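Local atomic coordinates of dTDP-4-dehydrorhamnose reductase (Yersinia enterocolitica, PDB entry 5U9C), a protein that probably catalyses the NADPH-dependent reduction of dTDP-4-dehydro-beta-L-rhamnose to dTDP-L-rhamnose, a step in carbohydrate biosynthesis. Residues M16-V21 and A196-C200; A154-G159 and L190-A196; T214-A218 and I262-M267; A231-L236 and L283-V287. All coordinates share one frame; numbering follows the deposited sequence.

Contact 1. Residues M16-V21 and A196-C200; sequences MLGAYV and AMQLC
Tyr-20 lies against Ala-196, Met-197 and Cys-200, and its side chain meets a different neighbour at each stage. CB starts beside the thiol, with Tyr-20 CB 3.8 Å from Cys-200 SG. With CG anti to the carbonyl carbon (chi1 -72°), the ring is carried back along its helix toward the N-terminal end of 196-200. There its two long edges part company: CD2 and CE2 rest on the Ala-196 methyl, Tyr-20 CE2 being 3.8 Å from Ala-196 CB, whereas CD1 meets the selenium of selenomethionine Met-197, at 3.6 Å from CD1 to SE. In this conformer, one of two modelled, the selenium stands oblique to the ring, 51° off its normal, in a Met-aromatic contact that is doubtful to that extent, while Met-197 CB lies over one face near the rim. Beyond the ring, OH is hydrogen-bonded to the backbone N of Gly-160.

The helix 16-25 follows the first strand of the parallel sheet, and Gly-18 fits the last glycine of a GxGxxG pattern, as expected for the dinucleotide-binding turn of a Rossmann fold. Segments 16-21 and 196-200 run at 49° to each other, their axes 9.0 Å apart at closest.

On the buried side, Leu-17 and Leu-199 cross at about a right angle, with Leu-17 CD2 3.6 Å from Leu-199 CD2. The other branch of Leu-17 turns to the backbone, CD1 lying 3.5 Å from Ala-196 O. Cys-200 SG packs against the backbone of helix 16-25, 3.5 Å from Tyr-20 O.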
loop_
_atom_site.group_PDB
_atom_site.type_symbol
_atom_site.label_atom_id
_atom_site.label_comp_id
_atom_site.label_asym_id
_atom_site.label_seq_id
_atom_site.Cartn_x
_atom_site.Cartn_y
_atom_site.Cartn_z
HETATM N N MSE D 16 16.517 -33.333 -0.311
HETATM C CA MSE D 16 16.991 -33.206 1.085
HETATM C C MSE D 16 16.050 -33.890 2.050
HETATM O O MSE D 16 16.439 -34.827 2.762
HETATM C CB MSE D 16 17.147 -31.715 1.405
HETATM C CG MSE D 16 17.406 -31.342 2.865
HETATM SE SE MSE D 16 17.716 -29.374 2.958
HETATM C CE MSE D 16 16.835 -28.622 1.348
ATOM N N LEU D 17 14.804 -33.431 2.070
ATOM C CA LEU D 17 13.791 -33.998 2.947
ATOM C C LEU D 17 13.438 -35.431 2.550
ATOM O O LEU D 17 13.333 -36.299 3.406
ATOM C CB LEU D 17 12.514 -33.141 2.928
ATOM C CG LEU D 17 11.376 -33.665 3.806
ATOM C CD1 LEU D 17 11.806 -33.729 5.276
ATOM C CD2 LEU D 17 10.138 -32.825 3.629
ATOM N N GLY D 18 13.243 -35.662 1.254
ATOM C CA GLY D 18 12.851 -36.975 0.749
ATOM C C GLY D 18 13.765 -38.129 1.115
ATOM O O GLY D 18 13.291 -39.243 1.363
ATOM N N ALA D 19 15.074 -37.871 1.118
ATOM C CA ALA D 19 16.060 -38.901 1.447
ATOM C C ALA D 19 15.912 -39.343 2.910
ATOM O O ALA D 19 15.979 -40.534 3.200
ATOM C CB ALA D 19 17.491 -38.418 1.152
ATOM N N TYR D 20 15.706 -38.383 3.821
ATOM C CA TYR D 20 15.501 -38.734 5.218
ATOM C C TYR D 20 14.220 -39.587 5.350
ATOM O O TYR D 20 14.228 -40.611 6.011
ATOM C CB TYR D 20 15.388 -37.492 6.122
ATOM C CG TYR D 20 16.669 -36.680 6.400
ATOM C CD1 TYR D 20 17.609 -37.096 7.351
ATOM C CD2 TYR D 20 16.863 -35.447 5.807
ATOM C CE1 TYR D 20 18.750 -36.325 7.623
ATOM C CE2 TYR D 20 17.985 -34.671 6.077
ATOM C CZ TYR D 20 18.921 -35.100 6.981
ATOM O OH TYR D 20 20.014 -34.286 7.221
ATOM N N VAL D 21 13.140 -39.170 4.696
ATOM C CA VAL D 21 11.862 -39.879 4.787
ATOM C C VAL D 21 11.944 -41.317 4.256
ATOM O O VAL D 21 11.549 -42.250 4.953
ATOM C CB VAL D 21 10.712 -39.098 4.104
ATOM C CG1 VAL D 21 9.419 -39.897 4.141
ATOM C CG2 VAL D 21 10.495 -37.773 4.814
ATOM N N ALA D 196 15.249 -30.436 8.464
ATOM C CA ALA D 196 14.711 -31.528 7.648
ATOM C C ALA D 196 14.559 -32.822 8.473
ATOM O O ALA D 196 13.574 -33.535 8.298
ATOM C CB ALA D 196 15.561 -31.777 6.402
HETATM N N MSE D 197 15.505 -33.109 9.371
HETATM C CA MSE D 197 15.418 -34.345 10.188
HETATM C C MSE D 197 14.242 -34.298 11.146
HETATM O O MSE D 197 13.575 -35.317 11.348
HETATM C CB MSE D 197 16.745 -34.671 10.889
HETATM C CG MSE D 197 16.700 -35.980 11.708
HETATM SE SE MSE D 197 16.253 -37.608 10.648
HETATM C CE MSE D 197 15.797 -38.810 12.149
ATOM N N GLN D 198 13.959 -33.139 11.734
ATOM C CA GLN D 198 12.793 -33.017 12.636
ATOM C C GLN D 198 11.503 -33.115 11.825
ATOM O O GLN D 198 10.548 -33.783 12.242
ATOM C CB GLN D 198 12.793 -31.705 13.429
ATOM C CG GLN D 198 13.895 -31.557 14.468
ATOM C CD GLN D 198 13.834 -30.231 15.248
ATOM O OE1 GLN D 198 13.458 -29.168 14.706
ATOM N NE2 GLN D 198 14.214 -30.294 16.541
ATOM N N LEU D 199 11.497 -32.480 10.651
ATOM C CA LEU D 199 10.322 -32.517 9.768
ATOM C C LEU D 199 10.054 -33.973 9.341
ATOM O O LEU D 199 8.900 -34.419 9.288
ATOM C CB LEU D 199 10.506 -31.594 8.561
ATOM C CG LEU D 199 9.405 -31.605 7.502
ATOM C CD1 LEU D 199 8.041 -31.365 8.144
ATOM C CD2 LEU D 199 9.693 -30.572 6.428
ATOM N N CYS D 200 11.127 -34.710 9.068
ATOM C CA CYS D 200 11.011 -36.132 8.708
ATOM C C CYS D 200 10.297 -36.908 9.833
ATOM O O CYS D 200 9.336 -37.612 9.602
ATOM C CB CYS D 200 12.403 -36.731 8.464
ATOM S SG CYS D 200 12.405 -38.513 8.170
#

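Contact 2. Residues A154-G159 and L190-A196; sequences AGWMIG and LGSITSA
Thr-194 OG1 is gripped from two directions. It accepts a nearly straight hydrogen bond from Gly-155 N (2.9 Å, 167° at the hydrogen), and it is also hydrogen-bonded to the carbonyl oxygen of Phe-217. Chi1 of -63° sets this hydroxyl beside the backbone N and swings CG2 toward the selenium of selenomethionine Met-157, 3.9 Å from CG2 to SE.

The backbones pair as parallel strands, with Trp-156, Met-157 and Ile-158 opposite Ile-193, Thr-194 and Ser-195. Trp-156 N bonds Ser-192 O at 2.7 Å, approaching nearly along the C=O axis. Thr-194 N reaches Trp-156 O from well above the carbonyl plane. The ladder then continues from Ile-158 N to Thr-194 O and from Ala-196 N to Ile-158 O, the latter 2.8 Å long. A water also donates to Ile-158 O.

Trp-156 and Ile-158 project to the same side of the sheet as Ile-193. The indole lies flat over the backbone of Gly-191 in a CH-pi contact, Gly-191 CA standing 3.7 Å from the centroid of the six-membered ring and 15° off its normal. The indole NE1 is hydrogen-bonded to Glu-260, and Arg-225 makes a cation-pi contact with the ring. Trp-156 lies about 7 Å, side chain to side chain, from Phe-168 and Arg-256, residues seen to bind (R)-malate.

With its N-H bonded and one face on a peptide, the indole probably has little freedom to turn, and the Thr-194 hydroxyl ties this small mixed sheet to the strand 213-217.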
loop_
_atom_site.group_PDB
_atom_site.type_symbol
_atom_site.label_atom_id
_atom_site.label_comp_id
_atom_site.label_asym_id
_atom_site.label_seq_id
_atom_site.Cartn_x
_atom_site.Cartn_y
_atom_site.Cartn_z
ATOM N N ALA D 154 7.144 -25.280 5.280
ATOM C CA ALA D 154 8.481 -25.230 5.874
ATOM C C ALA D 154 9.119 -23.898 5.492
ATOM O O ALA D 154 8.771 -23.294 4.477
ATOM C CB ALA D 154 9.347 -26.378 5.359
ATOM N N GLY D 155 10.044 -23.448 6.318
ATOM C CA GLY D 155 10.765 -22.209 6.090
ATOM C C GLY D 155 12.082 -22.523 5.386
ATOM O O GLY D 155 12.108 -23.281 4.410
ATOM N N TRP D 156 13.175 -21.939 5.871
ATOM C CA TRP D 156 14.503 -22.201 5.292
ATOM C C TRP D 156 14.984 -23.587 5.745
ATOM O O TRP D 156 15.354 -23.779 6.914
ATOM C CB TRP D 156 15.496 -21.132 5.723
ATOM C CG TRP D 156 15.144 -19.735 5.251
ATOM C CD1 TRP D 156 14.444 -19.398 4.128
ATOM C CD2 TRP D 156 15.629 -18.510 5.802
ATOM N NE1 TRP D 156 14.402 -18.024 3.993
ATOM C CE2 TRP D 156 15.140 -17.462 4.998
ATOM C CE3 TRP D 156 16.393 -18.195 6.916
ATOM C CZ2 TRP D 156 15.401 -16.125 5.281
ATOM C CZ3 TRP D 156 16.654 -16.857 7.192
ATOM C CH2 TRP D 156 16.161 -15.846 6.381
HETATM N N MSE D 157 14.945 -24.546 4.826
HETATM C CA MSE D 157 15.276 -25.936 5.142
HETATM C C MSE D 157 16.757 -26.161 5.386
HETATM O O MSE D 157 17.595 -25.696 4.629
HETATM C CB MSE D 157 14.756 -26.795 3.981
HETATM C CG MSE D 157 14.728 -28.304 4.276
HETATM SE SE MSE D 157 13.089 -28.768 5.270
HETATM C CE MSE D 157 11.908 -28.782 3.694
ATOM N N ILE D 158 17.091 -26.813 6.495
ATOM C CA ILE D 158 18.482 -27.200 6.756
ATOM C C ILE D 158 18.540 -28.739 6.843
ATOM O O ILE D 158 17.704 -29.384 7.513
ATOM C CB ILE D 158 19.086 -26.525 8.006
ATOM C CG1 ILE D 158 18.387 -26.981 9.282
ATOM C CG2 ILE D 158 19.000 -25.004 7.868
ATOM C CD1 ILE D 158 18.976 -26.381 10.538
ATOM N N GLY D 159 19.485 -29.322 6.119
ATOM C CA GLY D 159 19.652 -30.768 6.100
ATOM C C GLY D 159 20.568 -31.224 4.977
ATOM O O GLY D 159 20.856 -30.458 4.067
ATOM N N LEU D 190 14.513 -11.586 6.747
ATOM C CA LEU D 190 14.305 -12.513 7.848
ATOM C C LEU D 190 13.475 -13.731 7.441
ATOM O O LEU D 190 12.705 -13.689 6.469
ATOM C CB LEU D 190 13.596 -11.789 8.992
ATOM C CG LEU D 190 14.224 -10.480 9.495
ATOM C CD1 LEU D 190 13.300 -9.757 10.470
ATOM C CD2 LEU D 190 15.551 -10.783 10.133
ATOM N N GLY D 191 13.611 -14.792 8.229
ATOM C CA GLY D 191 12.892 -16.046 7.996
ATOM C C GLY D 191 12.982 -16.937 9.214
ATOM O O GLY D 191 13.428 -16.502 10.269
ATOM N N SER D 192 12.525 -18.178 9.061
ATOM C CA SER D 192 12.567 -19.192 10.093
ATOM C C SER D 192 13.213 -20.445 9.508
ATOM O O SER D 192 13.022 -20.772 8.317
ATOM C CB SER D 192 11.141 -19.522 10.554
ATOM O OG SER D 192 10.522 -18.395 11.173
ATOM N N ILE D 193 13.962 -21.174 10.327
ATOM C CA ILE D 193 14.578 -22.399 9.822
ATOM C C ILE D 193 13.723 -23.631 10.147
ATOM O O ILE D 193 13.019 -23.681 11.159
ATOM C CB ILE D 193 16.018 -22.621 10.354
ATOM C CG1 ILE D 193 16.058 -22.652 11.873
ATOM C CG2 ILE D 193 16.965 -21.550 9.817
ATOM C CD1 ILE D 193 17.439 -22.940 12.424
ATOM N N THR D 194 13.791 -24.611 9.264
ATOM C CA THR D 194 13.131 -25.891 9.437
ATOM C C THR D 194 14.175 -26.989 9.300
ATOM O O THR D 194 14.793 -27.153 8.232
ATOM C CB THR D 194 12.046 -26.134 8.372
ATOM O OG1 THR D 194 11.012 -25.153 8.497
ATOM C CG2 THR D 194 11.414 -27.534 8.551
ATOM N N SER D 195 14.367 -27.744 10.375
ATOM C CA SER D 195 15.268 -28.901 10.358
ATOM C C SER D 195 14.616 -30.020 9.560
ATOM O O SER D 195 13.537 -30.498 9.933
ATOM C CB SER D 195 15.541 -29.396 11.786
ATOM O OG SER D 195 16.071 -30.719 11.771
ATOM N N ALA D 196 15.249 -30.436 8.464
ATOM C CA ALA D 196 14.711 -31.528 7.648
ATOM C C ALA D 196 14.559 -32.822 8.473
ATOM O O ALA D 196 13.574 -33.535 8.298
ATOM C CB ALA D 196 15.561 -31.777 6.402
HETATM O O HOH W 1 18.126 -31.680 9.289
#

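Contact 3. Residues T214-A218 and I262-M267; sequences TLHFA and IESIYM
Strand 213-217 forms the outer edge, within this chain, of the parallel six-stranded sheet, and the irregular segment 262-267 runs alongside it. His-216 is the polar link: its ND1 donates to Glu-263 O at 2.8 Å. The bond is bent, 135° at the hydrogen, and the carbonyl oxygen lies out of the imidazole plane. Ile-262 leans over the same ring, off-centre, with CG2 4.3 Å from the ring centroid in a CH-pi contact, while its CG1 and CD1 reach the Ala-218 methyl. The far nitrogen, His-216 NE2, is hydrogen-bonded to Arg-153 on the adjacent strand, so both ring nitrogens are engaged and the imidazole is probably fixed in rotation.

Ser-264 OG, turned away from its backbone N (chi1 -179°), accepts from the N atoms of Tyr-266 and Met-267, each at 3.0 Å. Glu-120 also bonds this hydroxyl. Tyr-266 CB lies 3.7 Å from Leu-215 CD2. Selenomethionine Met-267, bent at both chi2 and chi3, folds back against Phe-217, CE lying 3.7 Å from Phe-217 CD2 and the selenium making an oblique Met-aromatic contact. Leu-215 and Met-267 are each one of two modelled conformers, so these contacts are less certain. The Glu-263 carboxylate is hydrogen-bonded to His-246 of the second subunit.

A serine hydroxyl accepting from the amides two and three residues on is an ST turn within an ST motif, here in a loop packed against the edge strand of a Rossmann-type sheet.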
loop_
_atom_site.group_PDB
_atom_site.type_symbol
_atom_site.label_atom_id
_atom_site.label_comp_id
_atom_site.label_asym_id
_atom_site.label_seq_id
_atom_site.Cartn_x
_atom_site.Cartn_y
_atom_site.Cartn_z
ATOM N N THR D 214 -3.697 -27.855 7.410
ATOM C CA THR D 214 -2.525 -27.047 7.060
ATOM C C THR D 214 -1.742 -26.723 8.329
ATOM O O THR D 214 -2.325 -26.285 9.333
ATOM C CB THR D 214 -2.931 -25.761 6.306
ATOM O OG1 THR D 214 -3.458 -26.111 5.010
ATOM C CG2 THR D 214 -1.717 -24.828 6.077
ATOM N N LEU D 215 -0.431 -26.935 8.279
ATOM C CA LEU D 215 0.456 -26.656 9.401
ATOM C C LEU D 215 1.718 -25.949 8.955
ATOM O O LEU D 215 2.158 -26.096 7.823
ATOM C CB LEU D 215 0.877 -27.958 10.076
ATOM C CG LEU D 215 -0.146 -28.707 10.909
ATOM C CD1 LEU D 215 0.342 -30.113 11.205
ATOM C CD2 LEU D 215 -0.425 -27.939 12.197
ATOM N N HIS D 216 2.276 -25.168 9.865
ATOM C CA HIS D 216 3.563 -24.517 9.683
ATOM C C HIS D 216 4.523 -25.323 10.545
ATOM O O HIS D 216 4.256 -25.527 11.726
ATOM C CB HIS D 216 3.490 -23.104 10.233
ATOM C CG HIS D 216 2.721 -22.168 9.370
ATOM N ND1 HIS D 216 2.688 -20.810 9.602
ATOM C CD2 HIS D 216 2.059 -22.372 8.206
ATOM C CE1 HIS D 216 1.971 -20.228 8.657
ATOM N NE2 HIS D 216 1.566 -21.152 7.807
ATOM N N PHE D 217 5.642 -25.763 9.972
ATOM C CA PHE D 217 6.615 -26.544 10.722
ATOM C C PHE D 217 7.981 -25.858 10.638
ATOM O O PHE D 217 8.672 -25.906 9.600
ATOM C CB PHE D 217 6.675 -28.008 10.234
ATOM C CG PHE D 217 7.478 -28.914 11.154
ATOM C CD1 PHE D 217 8.861 -28.937 11.082
ATOM C CD2 PHE D 217 6.857 -29.705 12.104
ATOM C CE1 PHE D 217 9.606 -29.733 11.923
ATOM C CE2 PHE D 217 7.604 -30.515 12.947
ATOM C CZ PHE D 217 8.980 -30.528 12.854
ATOM N N ALA D 218 8.358 -25.203 11.738
ATOM C CA ALA D 218 9.627 -24.475 11.806
ATOM C C ALA D 218 10.078 -24.229 13.235
ATOM O O ALA D 218 9.246 -24.142 14.158
ATOM C CB ALA D 218 9.490 -23.133 11.093
ATOM N N ILE D 262 7.705 -17.861 9.780
ATOM C CA ILE D 262 6.461 -18.577 10.070
ATOM C C ILE D 262 6.460 -19.157 11.483
ATOM O O ILE D 262 7.512 -19.523 12.021
ATOM C CB ILE D 262 6.168 -19.704 9.076
ATOM C CG1 ILE D 262 7.389 -20.594 8.856
ATOM C CG2 ILE D 262 5.706 -19.131 7.738
ATOM C CD1 ILE D 262 7.042 -21.887 8.137
ATOM N N GLU D 263 5.284 -19.168 12.093
ATOM C CA GLU D 263 5.074 -19.781 13.399
ATOM C C GLU D 263 3.759 -20.554 13.332
ATOM O O GLU D 263 2.968 -20.383 12.378
ATOM C CB GLU D 263 5.103 -18.750 14.531
ATOM C CG GLU D 263 3.973 -17.766 14.545
ATOM C CD GLU D 263 4.271 -16.585 15.454
ATOM O OE1 GLU D 263 5.244 -15.865 15.207
ATOM O OE2 GLU D 263 3.510 -16.355 16.397
ATOM N N SER D 264 3.561 -21.467 14.276
ATOM C CA SER D 264 2.349 -22.280 14.283
ATOM C C SER D 264 1.510 -22.023 15.495
ATOM O O SER D 264 2.026 -21.883 16.607
ATOM C CB SER D 264 2.683 -23.769 14.245
ATOM O OG SER D 264 1.495 -24.567 14.221
ATOM N N ILE D 265 0.207 -21.960 15.271
ATOM C CA ILE D 265 -0.759 -21.877 16.369
ATOM C C ILE D 265 -1.429 -23.231 16.572
ATOM O O ILE D 265 -2.245 -23.372 17.465
ATOM C CB ILE D 265 -1.850 -20.840 16.101
ATOM C CG1 ILE D 265 -2.507 -21.079 14.730
ATOM C CG2 ILE D 265 -1.231 -19.458 16.161
ATOM C CD1 ILE D 265 -3.759 -20.254 14.482
ATOM N N TYR D 266 -1.109 -24.221 15.735
ATOM C CA TYR D 266 -1.746 -25.542 15.834
ATOM C C TYR D 266 -0.838 -26.717 16.220
ATOM O O TYR D 266 -1.352 -27.793 16.493
ATOM C CB TYR D 266 -2.463 -25.909 14.506
ATOM C CG TYR D 266 -3.594 -24.973 14.071
ATOM C CD1 TYR D 266 -4.510 -24.470 14.990
ATOM C CD2 TYR D 266 -3.806 -24.694 12.733
ATOM C CE1 TYR D 266 -5.549 -23.650 14.594
ATOM C CE2 TYR D 266 -4.849 -23.878 12.322
ATOM C CZ TYR D 266 -5.718 -23.359 13.258
ATOM O OH TYR D 266 -6.750 -22.548 12.879
HETATM N N MSE D 267 0.477 -26.531 16.234
HETATM C CA MSE D 267 1.382 -27.643 16.549
HETATM C C MSE D 267 1.215 -28.116 17.973
HETATM O O MSE D 267 1.308 -29.319 18.237
HETATM C CB MSE D 267 2.825 -27.271 16.237
HETATM C CG MSE D 267 3.044 -27.252 14.722
HETATM SE SE MSE D 267 3.296 -29.065 13.989
HETATM C CE MSE D 267 4.785 -29.433 15.204
#

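Contact 4. Residues A231-L236 and L283-V287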
loop_
_atom_site.group_PDB
_atom_site.type_symbol
_atom_site.label_atom_id
_atom_site.label_comp_id
_atom_site.label_asym_id
_atom_site.label_seq_id
_atom_site.Cartn_x
_atom_site.Cartn_y
_atom_site.Cartn_z
ATOM N N ALA D 231 25.866 -17.791 14.357
ATOM C CA ALA D 231 25.664 -18.954 15.235
ATOM C C ALA D 231 26.553 -20.135 14.778
ATOM O O ALA D 231 27.196 -20.777 15.598
ATOM C CB ALA D 231 24.189 -19.349 15.280
ATOM N N ILE D 232 26.603 -20.394 13.472
ATOM C CA ILE D 232 27.474 -21.458 12.910
ATOM C C ILE D 232 28.940 -21.136 13.263
ATOM O O ILE D 232 29.677 -22.002 13.739
ATOM C CB ILE D 232 27.294 -21.591 11.382
ATOM C CG1 ILE D 232 25.872 -22.072 11.049
ATOM C CG2 ILE D 232 28.303 -22.576 10.792
ATOM C CD1 ILE D 232 25.502 -21.881 9.595
ATOM N N GLY D 233 29.331 -19.879 13.040
ATOM C CA GLY D 233 30.666 -19.394 13.362
ATOM C C GLY D 233 31.065 -19.675 14.798
ATOM O O GLY D 233 32.197 -20.136 15.051
ATOM N N ASP D 234 30.159 -19.392 15.744
ATOM C CA ASP D 234 30.420 -19.670 17.174
ATOM C C ASP D 234 30.580 -21.164 17.420
ATOM O O ASP D 234 31.447 -21.574 18.175
ATOM C CB ASP D 234 29.287 -19.182 18.079
ATOM C CG ASP D 234 29.185 -17.669 18.161
ATOM O OD1 ASP D 234 30.132 -16.941 17.776
ATOM O OD2 ASP D 234 28.128 -17.208 18.656
ATOM N N LEU D 235 29.728 -21.966 16.792
ATOM C CA LEU D 235 29.779 -23.433 16.955
ATOM C C LEU D 235 31.059 -24.062 16.418
ATOM O O LEU D 235 31.509 -25.042 16.966
ATOM C CB LEU D 235 28.586 -24.099 16.283
ATOM C CG LEU D 235 27.260 -23.826 16.985
ATOM C CD1 LEU D 235 26.090 -24.009 16.028
ATOM C CD2 LEU D 235 27.145 -24.703 18.218
ATOM N N LEU D 236 31.632 -23.505 15.348
ATOM C CA LEU D 236 32.848 -24.064 14.758
ATOM C C LEU D 236 34.133 -23.312 15.136
ATOM O O LEU D 236 35.174 -23.562 14.556
ATOM C CB LEU D 236 32.687 -24.164 13.236
ATOM C CG LEU D 236 31.490 -25.018 12.794
ATOM C CD1 LEU D 236 31.403 -25.087 11.283
ATOM C CD2 LEU D 236 31.591 -26.418 13.381
ATOM N N LEU D 283 19.647 -25.689 15.113
ATOM C CA LEU D 283 20.801 -25.461 14.253
ATOM C C LEU D 283 22.032 -26.152 14.845
ATOM O O LEU D 283 22.780 -26.790 14.111
ATOM C CB LEU D 283 21.085 -23.972 14.094
ATOM C CG LEU D 283 22.283 -23.551 13.241
ATOM C CD1 LEU D 283 22.078 -23.963 11.800
ATOM C CD2 LEU D 283 22.427 -22.040 13.320
ATOM N N ALA D 284 22.250 -26.014 16.160
ATOM C CA ALA D 284 23.420 -26.650 16.820
ATOM C C ALA D 284 23.460 -28.164 16.574
ATOM O O ALA D 284 24.500 -28.698 16.202
ATOM C CB ALA D 284 23.458 -26.350 18.317
ATOM N N LYS D 285 22.325 -28.839 16.739
ATOM C CA LYS D 285 22.250 -30.295 16.485
ATOM C C LYS D 285 22.646 -30.644 15.047
ATOM O O LYS D 285 23.362 -31.611 14.802
ATOM C CB LYS D 285 20.849 -30.838 16.747
ATOM C CG LYS D 285 20.407 -30.798 18.205
ATOM C CD LYS D 285 19.083 -31.533 18.421
ATOM C CE LYS D 285 19.203 -33.026 18.111
ATOM N NZ LYS D 285 17.914 -33.756 18.266
ATOM N N TYR D 286 22.179 -29.845 14.097
ATOM C CA TYR D 286 22.490 -30.084 12.690
ATOM C C TYR D 286 23.972 -29.819 12.384
ATOM O O TYR D 286 24.626 -30.619 11.713
ATOM C CB TYR D 286 21.587 -29.251 11.772
ATOM C CG TYR D 286 21.936 -29.433 10.322
ATOM C CD1 TYR D 286 21.854 -30.696 9.737
ATOM C CD2 TYR D 286 22.358 -28.360 9.529
ATOM C CE1 TYR D 286 22.196 -30.903 8.417
ATOM C CE2 TYR D 286 22.680 -28.554 8.187
ATOM C CZ TYR D 286 22.595 -29.826 7.643
ATOM O OH TYR D 286 22.894 -30.063 6.328
ATOM N N VAL D 287 24.503 -28.717 12.891
ATOM C CA VAL D 287 25.911 -28.370 12.666
ATOM C C VAL D 287 26.816 -29.431 13.293
ATOM O O VAL D 287 27.863 -29.741 12.739
ATOM C CB VAL D 287 26.256 -26.967 13.199
ATOM C CG1 VAL D 287 27.759 -26.701 13.139
ATOM C CG2 VAL D 287 25.482 -25.907 12.423
#
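Val-287 stands opposite Ile-232, Leu-235 and Leu-236, and its two methyls divide the work. CG1, anti to the backbone N (chi1 172°), meets the end of Leu-236, 3.9 Å from CG1 to Leu-236 CD2. CG2 meets Ile-232 CG1 at 4.1 Å and also Leu-235 CD1. All three partners approach the valine at a slant.

Leu-283, one turn earlier, is set differently against Ile-232: the two side chains cross at about a right angle. Its chi1 of 179° extends CD2 across to the first helix, where it rests 3.8 Å from Ala-231 CB and also touches Ile-232 CG1. Ile-232 CG1 thus touches both Leu-283 CD2 and Val-287 CG2. Along the more exposed side, Leu-235 spans Ala-284 and Val-287: its CD1 packs on Ala-284 CA, at 3.8 Å, and on Val-287 CB, and its CD2 on the Ala-284 methyl.

The contact is wholly apolar. Ile-232 also touches Ile-172, Ile-173 and Ile-176 of helix 168-177, so it lies where three helices meet, its side chain about 5 Å from that of Phe-168, a residue seen to bind (R)-malate.

Segments 231-235 and 283-287, their axes 10.4 Å apart at closest and crossing at 52°, form an apolar helix-helix packing beside the malate-binding residues, in what is probably the substrate-binding part of this Rossmann-type reductase.

Contacts 1 and 2 share Ala-196, where strand 190-195 passes into helix 196-209, and contact 2 is nested within the loop closed by contact 1; their centres lie 12 Å apart. Contact 3, also 12 Å from contact 2, follows in series, since strand 213-217 comes after helix 196-209. Contacts 3 and 4 alternate along the chain but stay separate, with nearest atoms about 10 Å apart. Contact 4 meets contact 2 through helix 279-288, where Leu-283 and Tyr-286 pack on Ile-158. The small mixed sheet of contact 2 thus connects the Rossmann-type part of contacts 1 and 3 with the helices of contact 4 near the malate-binding residues.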